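Local structure of CRISPR-associated endoribonuclease Cas6 1 (Methanocaldococcus jannaschii DSM 2661, 5YI6) at residues 4-9 with 236-241; 167-172 with 222-227; 209-212 with 217-220. The protein probably cleaves CRISPR repeat transcripts as a metal-independent endoribonuclease of the Cas6 family, releasing the crRNAs used in antiviral defence. All blocks are in the same frame, centred on the assembly; numbering follows the deposited sequence.

Interaction 1 of 3, residues 4-9 with 236-241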
loop_
_atom_site.group_PDB
_atom_site.type_symbol
_atom_site.label_atom_id
_atom_site.label_comp_id
_atom_site.label_asym_id
_atom_site.label_seq_id
_atom_site.Cartn_x
_atom_site.Cartn_y
_atom_site.Cartn_z
ATOM N N SER A 4 -5.364 -1.062 15.079
ATOM C CA SER A 4 -4.792 -1.311 13.761
ATOM C C SER A 4 -3.811 -2.489 13.791
ATOM O O SER A 4 -3.420 -2.996 14.850
ATOM C CB SER A 4 -4.105 -0.045 13.226
ATOM O OG SER A 4 -2.957 0.304 13.983
ATOM N N MET A 5 -3.374 -2.908 12.595
ATOM C CA MET A 5 -2.383 -3.967 12.557
ATOM C C MET A 5 -1.614 -3.870 11.248
ATOM O O MET A 5 -2.203 -3.595 10.189
ATOM C CB MET A 5 -3.016 -5.355 12.690
ATOM C CG MET A 5 -1.988 -6.470 12.821
ATOM S SD MET A 5 -2.881 -7.990 13.186
ATOM C CE MET A 5 -1.475 -9.075 13.509
ATOM N N ARG A 6 -0.300 -4.060 11.354
ATOM C CA ARG A 6 0.595 -4.169 10.208
ATOM C C ARG A 6 1.340 -5.497 10.290
ATOM O O ARG A 6 1.824 -5.876 11.364
ATOM C CB ARG A 6 1.607 -3.012 10.166
ATOM C CG ARG A 6 2.664 -3.193 9.040
ATOM C CD ARG A 6 3.621 -1.989 8.941
ATOM N NE ARG A 6 2.869 -0.774 8.569
ATOM C CZ ARG A 6 3.363 0.206 7.814
ATOM N NH1 ARG A 6 4.618 0.139 7.362
ATOM N NH2 ARG A 6 2.603 1.262 7.494
ATOM N N ILE A 7 1.441 -6.204 9.157
ATOM C CA ILE A 7 2.211 -7.438 9.111
ATOM C C ILE A 7 3.184 -7.384 7.939
ATOM O O ILE A 7 2.984 -6.691 6.933
ATOM C CB ILE A 7 1.348 -8.721 9.029
ATOM C CG1 ILE A 7 0.496 -8.736 7.780
ATOM C CG2 ILE A 7 0.411 -8.877 10.294
ATOM C CD1 ILE A 7 1.089 -9.469 6.610
ATOM N N GLU A 8 4.269 -8.084 8.121
ATOM C CA GLU A 8 5.247 -8.372 7.082
ATOM C C GLU A 8 5.098 -9.835 6.670
ATOM O O GLU A 8 5.439 -10.740 7.441
ATOM C CB GLU A 8 6.633 -8.089 7.646
ATOM C CG GLU A 8 7.761 -8.550 6.678
ATOM C CD GLU A 8 9.101 -8.525 7.366
ATOM O OE1 GLU A 8 9.566 -9.589 7.843
ATOM O OE2 GLU A 8 9.681 -7.431 7.433
ATOM N N LEU A 9 4.634 -10.084 5.449
ATOM C CA LEU A 9 4.566 -11.439 4.938
ATOM C C LEU A 9 5.928 -11.798 4.397
ATOM O O LEU A 9 6.427 -11.114 3.493
ATOM C CB LEU A 9 3.574 -11.630 3.797
ATOM C CG LEU A 9 2.102 -11.848 3.913
ATOM C CD1 LEU A 9 1.610 -12.245 2.492
ATOM C CD2 LEU A 9 1.887 -12.956 4.944
ATOM N N MET A 236 1.309 3.209 0.864
ATOM C CA MET A 236 1.814 2.681 2.132
ATOM C C MET A 236 3.167 3.315 2.473
ATOM O O MET A 236 4.038 3.455 1.613
ATOM C CB MET A 236 1.970 1.142 2.065
ATOM C CG MET A 236 2.235 0.559 3.452
ATOM S SD MET A 236 2.155 -1.242 3.378
ATOM C CE MET A 236 2.044 -1.623 5.130
ATOM N N VAL A 237 3.336 3.723 3.736
ATOM C CA VAL A 237 4.573 4.358 4.165
ATOM C C VAL A 237 5.190 3.548 5.306
ATOM O O VAL A 237 4.556 2.695 5.918
ATOM C CB VAL A 237 4.376 5.828 4.601
ATOM C CG1 VAL A 237 3.840 6.667 3.440
ATOM C CG2 VAL A 237 3.462 5.925 5.867
ATOM N N VAL A 238 6.443 3.874 5.614
ATOM C CA VAL A 238 7.133 3.242 6.733
ATOM C C VAL A 238 7.921 4.335 7.433
ATOM O O VAL A 238 8.319 5.335 6.819
ATOM C CB VAL A 238 8.062 2.078 6.275
ATOM C CG1 VAL A 238 9.252 2.599 5.473
ATOM C CG2 VAL A 238 8.558 1.274 7.476
ATOM N N ASN A 239 8.106 4.167 8.740
ATOM C CA ASN A 239 8.895 5.152 9.464
ATOM C C ASN A 239 10.375 4.973 9.112
ATOM O O ASN A 239 10.840 3.868 8.811
ATOM C CB ASN A 239 8.665 5.042 10.962
ATOM C CG ASN A 239 9.246 3.799 11.537
ATOM O OD1 ASN A 239 9.111 2.711 10.961
ATOM N ND2 ASN A 239 9.884 3.930 12.701
ATOM N N VAL A 240 11.094 6.087 9.072
ATOM C CA VAL A 240 12.529 6.089 8.804
ATOM C C VAL A 240 13.227 6.406 10.119
ATOM O O VAL A 240 12.987 7.466 10.717
ATOM C CB VAL A 240 12.905 7.112 7.729
ATOM C CG1 VAL A 240 14.417 7.130 7.542
ATOM C CG2 VAL A 240 12.190 6.809 6.408
ATOM N N GLU A 241 14.118 5.521 10.547
ATOM C CA GLU A 241 14.729 5.654 11.865
ATOM C C GLU A 241 15.686 6.843 11.909
ATOM O O GLU A 241 16.380 7.146 10.932
ATOM C CB GLU A 241 15.469 4.369 12.235
ATOM C CG GLU A 241 16.696 4.083 11.371
ATOM C CD GLU A 241 16.372 3.499 10.002
ATOM O OE1 GLU A 241 15.186 3.508 9.594
ATOM O OE2 GLU A 241 17.321 3.038 9.328
#
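R6 crosses from strand 5-12 to the backbone of V237 at the start of strand 237-240, and its guanidinium group meets one carbonyl oxygen end-on with two nitrogens. NH1 of R6 lies 2.9 Å from O of V237, with an N-H...O angle of 144°. NH2 of R6 is likewise 2.9 Å from O of V237 at 147°, and approaches nearly in line with the C=O bond. The oxygen lies in the guanidinium plane, so both N-H groups can share it, and the bent angles are the cost of sharing one acceptor. CG of R6 stands anti to the backbone N (chi1 174°), and the chain runs straight until it bends at chi3, which delivers the flat group to V237.

The tight part is one face of this group. M236, its chain extended and arriving from the opposite direction, sets CE over the centre of the guanidinium, 3.5 Å from CZ of R6. Toward V238 the fit is looser: CB of V238 is 4.1 Å from NH1 of R6, and beyond this partly exposed valine the chain runs out to the exposed E241.

The NE/NH2 edge is engaged as well: NE of R6 in a salt bridge with E223, NH2 in a hydrogen bond to O of Y222. Held by these acceptors and covered by a methyl group, the buried guanidinium has little freedom to rotate, and E223 would be expected to balance its charge.

Interaction 2 of 3, residues 167-172 with 222-227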
loop_
_atom_site.group_PDB
_atom_site.type_symbol
_atom_site.label_atom_id
_atom_site.label_comp_id
_atom_site.label_asym_id
_atom_site.label_seq_id
_atom_site.Cartn_x
_atom_site.Cartn_y
_atom_site.Cartn_z
ATOM N N LYS A 167 -8.424 12.954 6.018
ATOM C CA LYS A 167 -9.490 13.285 6.963
ATOM C C LYS A 167 -10.823 12.666 6.527
ATOM O O LYS A 167 -11.572 12.122 7.361
ATOM C CB LYS A 167 -9.602 14.806 7.086
ATOM C CG LYS A 167 -8.336 15.451 7.707
ATOM C CD LYS A 167 -8.412 16.985 7.658
ATOM C CE LYS A 167 -7.244 17.647 8.398
ATOM N NZ LYS A 167 -7.198 19.141 8.220
ATOM N N LYS A 168 -11.123 12.708 5.225
ATOM C CA LYS A 168 -12.367 12.091 4.760
ATOM C C LYS A 168 -12.357 10.578 4.959
ATOM O O LYS A 168 -13.378 9.991 5.333
ATOM C CB LYS A 168 -12.590 12.431 3.293
ATOM C CG LYS A 168 -12.935 13.902 3.059
ATOM C CD LYS A 168 -13.077 14.192 1.568
ATOM C CE LYS A 168 -13.094 15.689 1.280
ATOM N NZ LYS A 168 -12.647 15.978 -0.120
ATOM N N LYS A 169 -11.222 9.927 4.682
ATOM C CA LYS A 169 -11.101 8.486 4.905
ATOM C C LYS A 169 -11.242 8.147 6.369
ATOM O O LYS A 169 -11.858 7.136 6.717
ATOM C CB LYS A 169 -9.734 7.941 4.396
ATOM C CG LYS A 169 -9.615 7.812 2.918
ATOM C CD LYS A 169 -8.353 6.929 2.546
ATOM C CE LYS A 169 -7.111 7.360 3.347
ATOM N NZ LYS A 169 -5.860 7.196 2.486
ATOM N N TYR A 170 -10.658 8.979 7.250
ATOM C CA TYR A 170 -10.815 8.780 8.684
ATOM C C TYR A 170 -12.306 8.756 9.057
ATOM O O TYR A 170 -12.763 7.859 9.774
ATOM C CB TYR A 170 -10.092 9.890 9.460
ATOM C CG TYR A 170 -10.164 9.732 10.940
ATOM C CD1 TYR A 170 -9.100 9.188 11.650
ATOM C CD2 TYR A 170 -11.307 10.127 11.655
ATOM C CE1 TYR A 170 -9.159 9.035 13.013
ATOM C CE2 TYR A 170 -11.376 9.969 13.006
ATOM C CZ TYR A 170 -10.299 9.422 13.687
ATOM O OH TYR A 170 -10.359 9.251 15.049
ATOM N N GLU A 171 -13.059 9.751 8.585
ATOM C CA GLU A 171 -14.483 9.787 8.913
ATOM C C GLU A 171 -15.220 8.612 8.286
ATOM O O GLU A 171 -16.158 8.076 8.889
ATOM C CB GLU A 171 -15.124 11.116 8.471
ATOM C CG GLU A 171 -14.490 12.286 9.181
ATOM C CD GLU A 171 -15.248 13.594 9.008
ATOM O OE1 GLU A 171 -16.122 13.696 8.107
ATOM O OE2 GLU A 171 -14.932 14.519 9.781
ATOM N N ALA A 172 -14.826 8.206 7.073
ATOM C CA ALA A 172 -15.512 7.089 6.417
ATOM C C ALA A 172 -15.245 5.784 7.141
ATOM O O ALA A 172 -16.133 4.925 7.230
ATOM C CB ALA A 172 -15.092 6.964 4.948
ATOM N N TYR A 222 -0.763 6.041 8.560
ATOM C CA TYR A 222 0.277 5.020 8.609
ATOM C C TYR A 222 -0.298 3.629 8.361
ATOM O O TYR A 222 0.320 2.808 7.679
ATOM C CB TYR A 222 0.981 5.092 9.964
ATOM C CG TYR A 222 2.308 4.366 9.966
ATOM C CD1 TYR A 222 3.448 4.986 9.453
ATOM C CD2 TYR A 222 2.408 3.082 10.475
ATOM C CE1 TYR A 222 4.707 4.304 9.454
ATOM C CE2 TYR A 222 3.645 2.388 10.504
ATOM C CZ TYR A 222 4.778 3.018 9.961
ATOM O OH TYR A 222 6.000 2.379 9.971
ATOM N N GLU A 223 -1.473 3.327 8.915
ATOM C CA GLU A 223 -1.983 1.962 8.718
ATOM C C GLU A 223 -2.995 1.832 7.570
ATOM O O GLU A 223 -3.147 0.749 7.013
ATOM C CB GLU A 223 -2.508 1.394 10.032
ATOM C CG GLU A 223 -1.357 1.299 11.132
ATOM C CD GLU A 223 -0.050 0.432 10.782
ATOM O OE1 GLU A 223 0.354 0.246 9.611
ATOM O OE2 GLU A 223 0.615 -0.060 11.728
ATOM N N CYS A 224 -3.660 2.899 7.181
ATOM C CA CYS A 224 -4.609 2.840 6.067
ATOM C C CYS A 224 -3.951 3.158 4.728
ATOM O O CYS A 224 -4.431 2.705 3.679
ATOM C CB CYS A 224 -5.748 3.845 6.291
ATOM S SG CYS A 224 -7.150 3.650 5.095
ATOM N N GLY A 225 -2.873 3.918 4.753
ATOM C CA GLY A 225 -2.231 4.445 3.567
ATOM C C GLY A 225 -2.587 5.915 3.376
ATOM O O GLY A 225 -3.615 6.400 3.859
ATOM N N PHE A 226 -1.708 6.633 2.689
ATOM C CA PHE A 226 -1.928 8.005 2.265
ATOM C C PHE A 226 -2.471 8.009 0.839
ATOM O O PHE A 226 -2.239 7.083 0.058
ATOM C CB PHE A 226 -0.615 8.826 2.361
ATOM C CG PHE A 226 -0.222 9.159 3.779
ATOM C CD1 PHE A 226 -0.600 10.390 4.336
ATOM C CD2 PHE A 226 0.457 8.239 4.573
ATOM C CE1 PHE A 226 -0.275 10.715 5.634
ATOM C CE2 PHE A 226 0.791 8.529 5.888
ATOM C CZ PHE A 226 0.421 9.768 6.443
ATOM N N GLY A 227 -3.242 9.058 0.500
ATOM C CA GLY A 227 -3.710 9.110 -0.888
ATOM C C GLY A 227 -4.808 8.095 -1.177
ATOM O O GLY A 227 -5.383 7.495 -0.287
#
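The backbones of helix 158-174 and the end of helix 215-224 stay 8.7 Å apart at their nearest CA atoms, those of K169 and C224, and past C224 the chain leaves the helix at G225 with a positive phi of 102°. One long side chain spans this gap. K169 leaves its helix with CG anti to the carbonyl carbon (chi1 -75°), and bends at chi3 and chi4 bring NZ in among the carbonyl groups of the turn. NZ of K169 is 2.7 Å from O of G225, reached from above the carbonyl plane, 49° out of it and hence not on a lone pair. The second bond is differently placed: NZ of K169 lies 2.8 Å from O of G227, in the carbonyl plane. Lower on the lysine the contact is van der Waals, with CE of K169 4.1 Å from SG of C224; this cysteine points its CB toward the helix, and SG stands anti to the backbone N.

Two side-chain oxygens, OD1 of N230 and OD1 of N165, also accept hydrogen bonds from NZ. That makes four neutral oxygens for three hydrogens, so at least one hydrogen is probably shared. N230 gives its ND2 to O of F226 as well, tying the same turn a second time. G227, like G225, has positive phi, a conformation that glycine readily adopts.

A lysine holding the carbonyls of a glycine-containing turn directly after a helix fits the glycine-rich loop near the C terminus that marks Cas6 and related RAMP proteins; here the side chain of C224 lies about 8 Å from that of K53, the probable transition-state stabiliser.

Interaction 3 of 3, residues 209-212 with 217-220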
loop_
_atom_site.group_PDB
_atom_site.type_symbol
_atom_site.label_atom_id
_atom_site.label_comp_id
_atom_site.label_asym_id
_atom_site.label_seq_id
_atom_site.Cartn_x
_atom_site.Cartn_y
_atom_site.Cartn_z
ATOM N N PHE A 209 8.993 12.275 3.550
ATOM C CA PHE A 209 8.403 13.493 4.105
ATOM C C PHE A 209 8.408 13.449 5.622
ATOM O O PHE A 209 8.330 12.386 6.229
ATOM C CB PHE A 209 6.967 13.764 3.569
ATOM C CG PHE A 209 5.944 12.648 3.798
ATOM C CD1 PHE A 209 4.907 12.821 4.712
ATOM C CD2 PHE A 209 5.961 11.486 3.027
ATOM C CE1 PHE A 209 3.924 11.819 4.894
ATOM C CE2 PHE A 209 5.004 10.478 3.214
ATOM C CZ PHE A 209 3.972 10.652 4.145
ATOM N N LYS A 210 8.538 14.626 6.227
ATOM C CA LYS A 210 8.416 14.800 7.665
ATOM C C LYS A 210 6.964 15.105 7.992
ATOM O O LYS A 210 6.300 15.791 7.223
ATOM C CB LYS A 210 9.280 15.971 8.127
ATOM C CG LYS A 210 10.750 15.667 8.205
ATOM C CD LYS A 210 11.495 16.792 8.898
ATOM C CE LYS A 210 11.748 17.949 7.936
ATOM N NZ LYS A 210 10.644 18.958 7.869
ATOM N N VAL A 211 6.488 14.625 9.139
ATOM C CA VAL A 211 5.114 14.892 9.563
ATOM C C VAL A 211 5.093 15.426 10.980
ATOM O O VAL A 211 5.956 15.112 11.806
ATOM C CB VAL A 211 4.183 13.658 9.504
ATOM C CG1 VAL A 211 3.881 13.279 8.100
ATOM C CG2 VAL A 211 4.808 12.455 10.313
ATOM N N TRP A 212 4.059 16.209 11.274
ATOM C CA TRP A 212 3.816 16.633 12.637
ATOM C C TRP A 212 2.314 16.918 12.762
ATOM O O TRP A 212 1.592 17.009 11.762
ATOM C CB TRP A 212 4.705 17.846 13.006
ATOM C CG TRP A 212 4.492 19.100 12.174
ATOM C CD1 TRP A 212 3.681 20.160 12.494
ATOM C CD2 TRP A 212 5.105 19.436 10.932
ATOM N NE1 TRP A 212 3.752 21.117 11.538
ATOM C CE2 TRP A 212 4.618 20.705 10.561
ATOM C CE3 TRP A 212 6.021 18.784 10.086
ATOM C CZ2 TRP A 212 5.013 21.341 9.404
ATOM C CZ3 TRP A 212 6.409 19.414 8.931
ATOM C CH2 TRP A 212 5.899 20.683 8.592
ATOM N N LEU A 217 -4.258 10.879 13.960
ATOM C CA LEU A 217 -4.541 11.025 12.537
ATOM C C LEU A 217 -3.370 10.523 11.689
ATOM O O LEU A 217 -3.571 9.881 10.651
ATOM C CB LEU A 217 -4.863 12.480 12.212
ATOM C CG LEU A 217 -5.204 12.818 10.755
ATOM C CD1 LEU A 217 -6.333 11.931 10.219
ATOM C CD2 LEU A 217 -5.588 14.296 10.629
ATOM N N ILE A 218 -2.142 10.872 12.073
ATOM C CA ILE A 218 -0.981 10.352 11.337
ATOM C C ILE A 218 -0.959 8.829 11.381
ATOM O O ILE A 218 -0.672 8.168 10.372
ATOM C CB ILE A 218 0.318 10.966 11.906
ATOM C CG1 ILE A 218 0.304 12.491 11.681
ATOM C CG2 ILE A 218 1.552 10.320 11.245
ATOM C CD1 ILE A 218 1.429 13.231 12.455
ATOM N N LYS A 219 -1.279 8.251 12.545
ATOM C CA LYS A 219 -1.315 6.806 12.734
ATOM C C LYS A 219 -2.352 6.161 11.825
ATOM O O LYS A 219 -2.137 5.060 11.300
ATOM C CB LYS A 219 -1.631 6.503 14.201
ATOM C CG LYS A 219 -1.946 5.073 14.509
ATOM C CD LYS A 219 -2.203 4.854 15.999
ATOM C CE LYS A 219 -2.484 3.384 16.282
ATOM N NZ LYS A 219 -3.706 2.870 15.599
ATOM N N PHE A 220 -3.495 6.835 11.630
ATOM C CA PHE A 220 -4.457 6.330 10.657
ATOM C C PHE A 220 -3.879 6.324 9.242
ATOM O O PHE A 220 -4.052 5.353 8.509
ATOM C CB PHE A 220 -5.746 7.162 10.706
ATOM C CG PHE A 220 -6.767 6.748 9.702
ATOM C CD1 PHE A 220 -7.531 5.604 9.903
ATOM C CD2 PHE A 220 -6.988 7.545 8.547
ATOM C CE1 PHE A 220 -8.513 5.209 8.948
ATOM C CE2 PHE A 220 -7.961 7.163 7.577
ATOM C CZ PHE A 220 -8.735 6.006 7.799
#
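V211 and I218 face each other across a beta-alpha connection, in which strand 201-213 of the C-terminal antiparallel sheet turns into helix 215-224 and the helix folds back against the sheet, as in the ferredoxin-like fold of RAMP proteins. The CA atoms of V211 and I218 are 7.8 Å apart, the shortest such separation between 209-212 and 217-220, and both residues send CB toward the opposing segment.

I218 can be followed outward. At CB the side chain divides: CG1 stands anti to the carbonyl carbon (chi1 -63°), while CG2 stands anti to the backbone N. The CG2 branch ends at the valine, with CG2 of I218 4.0 Å from CG2 of V211, tip to tip. CG1 itself serves as a spacer, and with chi2 at 169° it carries CD1 on in an extended line to the strand backbone. There CD1 of I218 lies 4.1 Å from CB of V211 and an equal distance from that residue's CG2, so it lies alongside the CB-CG2 bond of the valine. The isoleucine thus meets the strand with two methyl groups.

W212 contributes main chain here, since its CB points away from the helix and the residue is exposed. F125 touches both V211 and I218, and F182 of strand 182-195 also packs on I218. The outermost methyl rests on a peptide group: CD1 of I218 is 3.8 Å from C of W212 and 3.8 Å from O of W212.

How the interactions relate
From the N terminus, strand 5-12 supplies the first half of interaction 1, whose partner, at strand 237-240, comes only near the C terminus; this contact closes a loop around nearly the whole chain and joins the N-terminal sheet to the edge of the C-terminal one. Within it, helix 158-174 opens interaction 2, closed by the turn after helix 215-224. Interaction 3, between strand 201-213 and that same helix, is nested inside interaction 2, so the three loops nest without crossing. Helix 215-224 is the common element: K219 bonds to S4, while L217 and F220 pack on helix 158-174, with CE2 of F220 3.3 Å from N of Y170.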